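Local coordinates for beta-N-acetylhexosaminidase (Bacteroides fragilis, PDB 4PYS), which probably removes terminal N-acetylhexosamine residues from glycans, as a glycoside hydrolase of family 20 with a TIM-barrel catalytic domain, at residues G8-P13 with Y474-S479; E410-R415 with L455-Q460. All blocks are in the same frame, centred on the assembly; numbering follows the deposited sequence.

Interaction 1. Residues G8-P13 with Y474-S479; sequences GQIIMP and YGKVLS. With FMT (formic acid), chain K.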
loop_
_atom_site.group_PDB
_atom_site.type_symbol
_atom_site.label_atom_id
_atom_site.label_comp_id
_atom_site.label_asym_id
_atom_site.label_seq_id
_atom_site.Cartn_x
_atom_site.Cartn_y
_atom_site.Cartn_z
ATOM N N GLY A 8 -19.793 3.880 19.091
ATOM C CA GLY A 8 -21.108 3.281 18.966
ATOM C C GLY A 8 -21.036 1.805 19.282
ATOM O O GLY A 8 -21.053 1.399 20.446
ATOM N N GLN A 9 -20.952 0.997 18.234
ATOM C CA GLN A 9 -20.730 -0.428 18.403
ATOM C C GLN A 9 -19.231 -0.739 18.390
ATOM O O GLN A 9 -18.617 -0.911 19.441
ATOM C CB GLN A 9 -21.475 -1.228 17.325
ATOM C CG GLN A 9 -21.349 -0.662 15.910
ATOM C CD GLN A 9 -21.670 -1.682 14.848
ATOM O OE1 GLN A 9 -21.174 -1.597 13.726
ATOM N NE2 GLN A 9 -22.507 -2.654 15.192
ATOM N N ILE A 10 -18.634 -0.799 17.203
ATOM C CA ILE A 10 -17.265 -1.279 17.083
ATOM C C ILE A 10 -16.426 -0.478 16.102
ATOM O O ILE A 10 -16.943 0.194 15.203
ATOM C CB ILE A 10 -17.208 -2.766 16.649
ATOM C CG1 ILE A 10 -17.523 -2.906 15.172
ATOM C CG2 ILE A 10 -18.139 -3.658 17.485
ATOM C CD1 ILE A 10 -16.939 -4.149 14.591
ATOM N N ILE A 11 -15.117 -0.576 16.276
ATOM C CA ILE A 11 -14.166 0.068 15.379
ATOM C C ILE A 11 -13.280 -1.010 14.753
ATOM O O ILE A 11 -12.788 -1.892 15.468
ATOM C CB ILE A 11 -13.255 1.055 16.151
ATOM C CG1 ILE A 11 -14.056 2.260 16.655
ATOM C CG2 ILE A 11 -12.126 1.526 15.256
ATOM C CD1 ILE A 11 -13.370 3.019 17.814
HETATM N N MSE A 12 -13.095 -0.954 13.431
HETATM C CA MSE A 12 -12.163 -1.854 12.740
HETATM C C MSE A 12 -11.087 -1.057 12.028
HETATM O O MSE A 12 -11.378 -0.046 11.382
HETATM C CB MSE A 12 -12.890 -2.751 11.728
HETATM C CG MSE A 12 -13.987 -3.565 12.357
HETATM SE SE MSE A 12 -14.702 -4.902 11.143
HETATM C CE MSE A 12 -13.240 -6.179 11.260
ATOM N N PRO A 13 -9.818 -1.488 12.149
ATOM C CA PRO A 13 -9.323 -2.628 12.929
ATOM C C PRO A 13 -9.477 -2.381 14.432
ATOM O O PRO A 13 -9.610 -1.234 14.871
ATOM C CB PRO A 13 -7.838 -2.724 12.528
ATOM C CG PRO A 13 -7.487 -1.372 11.956
ATOM C CD PRO A 13 -8.757 -0.805 11.381
ATOM N N TYR A 474 -15.194 -12.439 12.518
ATOM C CA TYR A 474 -16.183 -12.490 11.440
ATOM C C TYR A 474 -17.489 -11.793 11.854
ATOM O O TYR A 474 -18.143 -11.130 11.041
ATOM C CB TYR A 474 -16.417 -13.953 11.050
ATOM C CG TYR A 474 -17.374 -14.158 9.899
ATOM C CD1 TYR A 474 -17.289 -13.383 8.746
ATOM C CD2 TYR A 474 -18.334 -15.149 9.955
ATOM C CE1 TYR A 474 -18.172 -13.590 7.678
ATOM C CE2 TYR A 474 -19.212 -15.362 8.906
ATOM C CZ TYR A 474 -19.121 -14.579 7.772
ATOM O OH TYR A 474 -20.001 -14.796 6.731
ATOM N N GLY A 475 -17.870 -11.929 13.122
ATOM C CA GLY A 475 -19.048 -11.237 13.622
ATOM C C GLY A 475 -18.898 -9.728 13.498
ATOM O O GLY A 475 -19.859 -9.022 13.175
ATOM N N LYS A 476 -17.690 -9.230 13.744
ATOM C CA LYS A 476 -17.411 -7.802 13.618
ATOM C C LYS A 476 -17.493 -7.369 12.161
ATOM O O LYS A 476 -18.075 -6.329 11.858
ATOM C CB LYS A 476 -16.010 -7.475 14.150
ATOM C CG LYS A 476 -15.851 -7.668 15.668
ATOM C CD LYS A 476 -14.400 -7.283 16.054
ATOM C CE LYS A 476 -14.121 -7.593 17.503
ATOM N NZ LYS A 476 -12.762 -7.138 17.875
ATOM N N VAL A 477 -16.903 -8.166 11.270
ATOM C CA VAL A 477 -16.987 -7.908 9.827
ATOM C C VAL A 477 -18.442 -7.762 9.388
ATOM O O VAL A 477 -18.819 -6.793 8.719
ATOM C CB VAL A 477 -16.287 -9.021 9.009
ATOM C CG1 VAL A 477 -16.637 -8.925 7.529
ATOM C CG2 VAL A 477 -14.771 -8.909 9.187
ATOM N N LEU A 478 -19.276 -8.709 9.783
ATOM C CA LEU A 478 -20.673 -8.660 9.359
ATOM C C LEU A 478 -21.417 -7.463 9.962
ATOM O O LEU A 478 -22.288 -6.879 9.314
ATOM C CB LEU A 478 -21.375 -9.969 9.724
ATOM C CG LEU A 478 -20.810 -11.216 9.049
ATOM C CD1 LEU A 478 -21.659 -12.422 9.439
ATOM C CD2 LEU A 478 -20.780 -11.052 7.521
ATOM N N SER A 479 -21.073 -7.099 11.197
ATOM C CA SER A 479 -21.733 -5.997 11.890
ATOM C C SER A 479 -21.352 -4.635 11.321
ATOM O O SER A 479 -22.121 -3.674 11.434
ATOM C CB SER A 479 -21.387 -6.025 13.380
ATOM O OG SER A 479 -21.935 -7.188 13.963
HETATM C C FMT K . -14.141 -3.060 18.254
HETATM O O1 FMT K . -13.844 -4.073 18.903
HETATM O O2 FMT K . -14.428 -1.961 18.747
#
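Ile10 and Lys476 meet where an extended N-terminal segment passes over one flank of helix 470-486. The two side chains cross at a slant: the delta methyl of Ile10 presses on the first side-chain carbon of Lys476, CD1 to CB 3.5 Å, which is tighter than ordinary van der Waals contact. Ile10 reaches that far because CG1 sits between the backbone N and the carbonyl carbon (chi1 76°) and CD1 extends beyond it. Beside it comes selenomethionine Met12, whose chain bends at chi3 (76°). Its SE lies 3.7 Å from the backbone O of Lys476, while its CE turns onto the next residue, 3.8 Å from CG2 of Val477, the two side chains crossing at about a right angle. Phe473 and Phe484 of the same helix also pack on Met12, which is buried, whereas Ile10 and Lys476 are partly exposed.

The lysine chain runs extended beyond CG, and this carries its ammonium group away from the apolar patch toward Thr14, with which NZ hydrogen-bonds, and Glu468, with which it forms a salt bridge. A formic acid molecule, probably from the crystallisation liquor, lies between the segments: Ile11 N donates a nearly straight bond to formic acid O2, N to O2 2.9 Å (167°), and Lys476 NZ reaches O1 only weakly. On the helix, Ser479 OG and its own backbone N grip the O of Gly475 from opposite faces of the carbonyl plane.

The contact joins the loop before strand 17-21, in the region assigned to family 20 domain 2, to helix 470-486. Lys476 illustrates a general principle: its methylene stem serves an apolar patch while its charge is met at the far end, where the neighbouring carboxylate probably stabilises the protonated amine.

Interaction 2. Residues E410-R415 with L455-Q460; sequences EDVYLR and LALAEQ
Val412 presses its two methyl groups into the side of helix 453-462. With chi1 at 51°, CG1 lies between the backbone N and the carbonyl carbon, and CG2, anti to the backbone N, meets Leu457 CD2 at 3.5 Å, closer than usual for two carbons, the side chains crossing at about a right angle. CG1 rests on the methyl of Ala456, 3.9 Å away. The small alanine lies where the backbones come nearest, its CA 5.7 Å from that of Tyr413. Tyr388, from helix 386-389, also packs on Val412, and Met431 and Ser433 of strand 428-435 touch Leu457.

The helices run almost parallel, their local axes 16° apart and 9.2 Å at closest approach. Both lie in the family 20 catalytic domain, a TIM barrel: strand 428-435 of the barrel sheet lies between them in the chain, with the short helix 447-450, and helix 453-462 packs against that strand.

Toward the C-terminal end of helix 409-415 the packing gives way to polar contacts and water. Gln460 extends beyond CG and gives its NE2 proton to Val412 O (2.9 Å, 152°), coming in tilted from the carbonyl plane, while its OE1 is held by Asn416. A water bridges the same NE2 to Tyr413 O, accepting from the amide and donating to the carbonyl; its O lies 3.3 Å above the plane of the Tyr413 ring, over the centre. That ring makes looser contact, turning only its edge to Ala456 CB (4.1 Å from CD1) and Glu459 CG; it stacks on Phe473, and its hydroxyl bonds to Glu468 O.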
loop_
_atom_site.group_PDB
_atom_site.type_symbol
_atom_site.label_atom_id
_atom_site.label_comp_id
_atom_site.label_asym_id
_atom_site.label_seq_id
_atom_site.Cartn_x
_atom_site.Cartn_y
_atom_site.Cartn_z
ATOM N N GLU A 410 -11.286 -17.247 6.162
ATOM C CA GLU A 410 -10.695 -18.146 7.156
ATOM C C GLU A 410 -9.218 -18.388 6.890
ATOM O O GLU A 410 -8.421 -18.419 7.826
ATOM C CB GLU A 410 -11.438 -19.496 7.220
ATOM C CG GLU A 410 -12.591 -19.524 8.204
ATOM C CD GLU A 410 -13.166 -20.924 8.430
ATOM O OE1 GLU A 410 -14.393 -21.030 8.584
ATOM O OE2 GLU A 410 -12.392 -21.905 8.460
ATOM N N ASP A 411 -8.840 -18.573 5.624
ATOM C CA ASP A 411 -7.436 -18.810 5.313
ATOM C C ASP A 411 -6.593 -17.609 5.721
ATOM O O ASP A 411 -5.552 -17.764 6.369
ATOM C CB ASP A 411 -7.231 -19.102 3.811
ATOM C CG ASP A 411 -7.914 -20.375 3.362
ATOM O OD1 ASP A 411 -7.811 -21.408 4.072
ATOM O OD2 ASP A 411 -8.552 -20.351 2.283
ATOM N N VAL A 412 -7.027 -16.409 5.353
ATOM C CA VAL A 412 -6.195 -15.247 5.659
ATOM C C VAL A 412 -6.147 -15.023 7.172
ATOM O O VAL A 412 -5.083 -14.772 7.733
ATOM C CB VAL A 412 -6.597 -13.968 4.869
ATOM C CG1 VAL A 412 -8.066 -13.679 4.992
ATOM C CG2 VAL A 412 -5.768 -12.767 5.333
ATOM N N TYR A 413 -7.279 -15.178 7.850
ATOM C CA TYR A 413 -7.295 -14.921 9.290
ATOM C C TYR A 413 -6.513 -15.951 10.105
ATOM O O TYR A 413 -5.800 -15.595 11.051
ATOM C CB TYR A 413 -8.741 -14.828 9.802
ATOM C CG TYR A 413 -8.815 -14.175 11.172
ATOM C CD1 TYR A 413 -8.721 -12.798 11.306
ATOM C CD2 TYR A 413 -8.969 -14.937 12.319
ATOM C CE1 TYR A 413 -8.773 -12.189 12.550
ATOM C CE2 TYR A 413 -9.025 -14.330 13.578
ATOM C CZ TYR A 413 -8.927 -12.965 13.678
ATOM O OH TYR A 413 -8.977 -12.347 14.918
ATOM N N LEU A 414 -6.616 -17.220 9.725
ATOM C CA LEU A 414 -6.106 -18.298 10.569
ATOM C C LEU A 414 -4.730 -18.814 10.153
ATOM O O LEU A 414 -4.044 -19.420 10.968
ATOM C CB LEU A 414 -7.074 -19.487 10.561
ATOM C CG LEU A 414 -8.481 -19.254 11.094
ATOM C CD1 LEU A 414 -9.304 -20.527 10.884
ATOM C CD2 LEU A 414 -8.420 -18.875 12.561
ATOM N N ARG A 415 -4.333 -18.610 8.893
ATOM C CA ARG A 415 -3.170 -19.341 8.376
ATOM C C ARG A 415 -2.227 -18.487 7.513
ATOM O O ARG A 415 -1.533 -19.011 6.646
ATOM C CB ARG A 415 -3.630 -20.593 7.599
ATOM C CG ARG A 415 -4.140 -21.734 8.505
ATOM C CD ARG A 415 -4.728 -22.921 7.712
ATOM N NE ARG A 415 -5.930 -22.549 6.967
ATOM C CZ ARG A 415 -7.162 -22.549 7.475
ATOM N NH1 ARG A 415 -7.372 -22.897 8.740
ATOM N NH2 ARG A 415 -8.190 -22.196 6.722
ATOM N N LEU A 455 -9.981 -6.778 5.410
ATOM C CA LEU A 455 -10.224 -6.420 6.796
ATOM C C LEU A 455 -9.410 -7.317 7.718
ATOM O O LEU A 455 -8.992 -6.894 8.794
ATOM C CB LEU A 455 -11.720 -6.553 7.129
ATOM C CG LEU A 455 -12.641 -5.596 6.377
ATOM C CD1 LEU A 455 -14.098 -5.892 6.712
ATOM C CD2 LEU A 455 -12.309 -4.166 6.751
ATOM N N ALA A 456 -9.200 -8.562 7.306
ATOM C CA ALA A 456 -8.404 -9.479 8.118
ATOM C C ALA A 456 -6.945 -9.056 8.069
ATOM O O ALA A 456 -6.238 -9.109 9.073
ATOM C CB ALA A 456 -8.569 -10.904 7.631
ATOM N N LEU A 457 -6.500 -8.617 6.896
ATOM C CA LEU A 457 -5.130 -8.115 6.756
ATOM C C LEU A 457 -4.929 -6.847 7.576
ATOM O O LEU A 457 -3.922 -6.712 8.279
ATOM C CB LEU A 457 -4.790 -7.881 5.274
ATOM C CG LEU A 457 -4.753 -9.181 4.466
ATOM C CD1 LEU A 457 -4.633 -8.917 2.962
ATOM C CD2 LEU A 457 -3.622 -10.086 4.957
ATOM N N ALA A 458 -5.880 -5.920 7.517
ATOM C CA ALA A 458 -5.788 -4.691 8.323
ATOM C C ALA A 458 -5.771 -4.990 9.804
ATOM O O ALA A 458 -5.077 -4.328 10.570
ATOM C CB ALA A 458 -6.937 -3.737 7.998
ATOM N N GLU A 459 -6.543 -5.988 10.220
ATOM C CA GLU A 459 -6.570 -6.382 11.636
ATOM C C GLU A 459 -5.202 -6.929 12.054
ATOM O O GLU A 459 -4.670 -6.597 13.123
ATOM C CB GLU A 459 -7.657 -7.449 11.832
ATOM C CG GLU A 459 -7.869 -7.887 13.272
ATOM C CD GLU A 459 -8.725 -6.917 14.063
ATOM O OE1 GLU A 459 -9.067 -5.846 13.527
ATOM O OE2 GLU A 459 -9.058 -7.222 15.227
ATOM N N GLN A 460 -4.626 -7.776 11.212
ATOM C CA GLN A 460 -3.313 -8.359 11.510
ATOM C C GLN A 460 -2.222 -7.293 11.546
ATOM O O GLN A 460 -1.288 -7.376 12.349
ATOM C CB GLN A 460 -3.000 -9.435 10.461
ATOM C CG GLN A 460 -3.833 -10.711 10.703
ATOM C CD GLN A 460 -3.732 -11.714 9.579
ATOM O OE1 GLN A 460 -3.230 -11.415 8.500
ATOM N NE2 GLN A 460 -4.227 -12.917 9.826
HETATM O O HOH W 1 -5.501 -13.351 12.614
#

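Overall arrangement
Interaction 2 is the more buried of the two, a pairing of helices within the catalytic barrel domain, whereas interaction 1 lies farther from the chain's centre and has exposed residues at its margin. Their centres are about 14 Å apart and they touch directly: Pro13 packs on Glu459, and Val477 on Leu455. Helices 453-462 and 470-486 follow each other in the chain, so each contact uses one of two successive helices. Their chemistry differs accordingly. Between 410-415 and 455-460 a glutamine and a water tie backbone carbonyls beside close aliphatic packing; between 8-13 and 474-479 apolar contacts dominate. Thr14, the partner of Lys476, also bonds to Glu459, and Glu468 likewise serves residues of both contacts.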